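PDB 4FID: G protein alpha subunit from Entamoeba histolytica, which binds guanine nucleotides and, as the alpha subunit of a heterotrimeric G protein, probably relays receptor signals while GTP-bound and ends them by hydrolysing GTP. Local coordinates for residues 119-122 and 123-127. Sequence-based numbering, arbitrary orientation.
Sequences AKYL and FENVK
Tyr121 and Asn125 meet amide over ring where the short helix 119-124 of the all-helical domain ends and the chain turns into helix 126-129. The evidence for an amide-on-ring contact is that Asn125 ND2 stands 3.5 Å above the ring plane of Tyr121, over its centre, with amide and ring planes 29° apart. Tyr121 reaches this place with CG anti to its own backbone N (chi1 177°), which swings the ring along the helix toward Asn125. A hydrogen bond from Asn125 ND2 to the backbone oxygen Tyr121 O, 3.0 Å long, fixes the rotation of the amide: the acceptor lies in the amide plane, and the N-H points at it at 165°. The other end of that amide is held as well, OD1 accepting from Arg128.

Beyond the two segments, the Tyr121 ring also stacks on His143, a GDP-binding residue, and its OH hydrogen-bonds to Asp140, which is consistent with a second-shell place for Tyr121 beside the nucleotide site, its side chain about 8 Å from the bound GDP.

Helical backbone bonds precede the turn, Phe123 N to Ala119 O and Glu124 N to Lys120 O; the bond from Asn125 N to Leu122 O, 3.1 Å, then spans just three residues. Phe123 lays one ring face over Ala119 O, off centre toward the rim, while its CE2 lies 4.2 Å from Ala119 CB; Trp98, Met53 and Leu56 of neighbouring helices also border the ring. On the exposed side, Lys120 and Glu124 pair only loosely, Lys120 NZ being 3.9 Å from a less surely placed Glu124 OE2.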
# COMPACT_ATOMS: atom_id res chain seq x y z
N ALA A 119 -4.19 -8.78 -7.13
CA ALA A 119 -4.86 -9.74 -8.01
C ALA A 119 -3.90 -10.55 -8.88
O ALA A 119 -3.86 -11.78 -8.79
CB ALA A 119 -5.91 -9.04 -8.86
N LYS A 120 -3.15 -9.86 -9.73
CA LYS A 120 -2.17 -10.49 -10.61
C LYS A 120 -1.19 -11.37 -9.84
O LYS A 120 -0.91 -12.50 -10.26
CB LYS A 120 -1.41 -9.45 -11.41
CG LYS A 120 -0.22 -10.01 -12.20
CD LYS A 120 0.24 -9.00 -13.25
CE LYS A 120 1.52 -9.43 -13.94
NZ LYS A 120 1.97 -8.43 -14.97
N TYR A 121 -0.69 -10.88 -8.71
CA TYR A 121 0.22 -11.70 -7.91
C TYR A 121 -0.45 -13.00 -7.50
O TYR A 121 0.12 -14.06 -7.65
CB TYR A 121 0.74 -10.94 -6.68
CG TYR A 121 1.63 -11.75 -5.76
CD1 TYR A 121 3.02 -11.69 -5.87
CD2 TYR A 121 1.10 -12.55 -4.74
CE1 TYR A 121 3.85 -12.41 -5.02
CE2 TYR A 121 1.91 -13.28 -3.88
CZ TYR A 121 3.29 -13.20 -4.02
OH TYR A 121 4.12 -13.91 -3.17
N LEU A 122 -1.68 -12.92 -7.00
CA LEU A 122 -2.39 -14.13 -6.60
C LEU A 122 -2.50 -15.13 -7.75
O LEU A 122 -2.17 -16.28 -7.58
CB LEU A 122 -3.76 -13.81 -5.97
CG LEU A 122 -3.62 -13.09 -4.62
CD1 LEU A 122 -4.96 -12.68 -3.94
CD2 LEU A 122 -2.78 -13.94 -3.72
N PHE A 123 -2.93 -14.67 -8.92
CA PHE A 123 -3.05 -15.53 -10.09
C PHE A 123 -1.73 -16.18 -10.51
O PHE A 123 -1.66 -17.38 -10.77
CB PHE A 123 -3.67 -14.75 -11.26
CG PHE A 123 -5.00 -14.12 -10.90
CD1 PHE A 123 -5.79 -14.66 -9.89
CD2 PHE A 123 -5.44 -12.98 -11.56
CE1 PHE A 123 -7.00 -14.08 -9.55
CE2 PHE A 123 -6.66 -12.39 -11.22
CZ PHE A 123 -7.43 -12.94 -10.22
N GLU A 124 -0.66 -15.39 -10.57
CA GLU A 124 0.62 -15.94 -10.96
C GLU A 124 1.17 -16.95 -9.96
O GLU A 124 2.12 -17.67 -10.26
CB GLU A 124 1.62 -14.82 -11.21
CG GLU A 124 1.26 -14.00 -12.44
CD GLU A 124 2.07 -12.73 -12.58
OE1 GLU A 124 2.91 -12.43 -11.70
OE2 GLU A 124 1.85 -12.03 -13.58
N ASN A 125 0.56 -17.00 -8.78
CA ASN A 125 1.06 -17.85 -7.70
C ASN A 125 0.07 -18.93 -7.31
O ASN A 125 0.25 -19.60 -6.28
CB ASN A 125 1.44 -17.00 -6.48
CG ASN A 125 2.82 -16.37 -6.62
OD1 ASN A 125 3.82 -16.99 -6.26
ND2 ASN A 125 2.89 -15.15 -7.13
N VAL A 126 -0.96 -19.12 -8.15
CA VAL A 126 -2.07 -20.02 -7.84
C VAL A 126 -1.67 -21.51 -7.67
O VAL A 126 -2.19 -22.18 -6.77
CB VAL A 126 -3.23 -19.89 -8.83
CG1 VAL A 126 -2.92 -20.60 -10.14
CG2 VAL A 126 -4.49 -20.45 -8.22
N LYS A 127 -0.77 -22.00 -8.50
CA LYS A 127 -0.29 -23.37 -8.38
C LYS A 127 0.24 -23.64 -6.98
O LYS A 127 0.03 -24.71 -6.43
CB LYS A 127 0.81 -23.67 -9.40
CG LYS A 127 0.37 -23.72 -10.86
CD LYS A 127 1.59 -23.78 -11.78
CE LYS A 127 1.23 -23.93 -13.26
NZ LYS A 127 2.43 -23.82 -14.15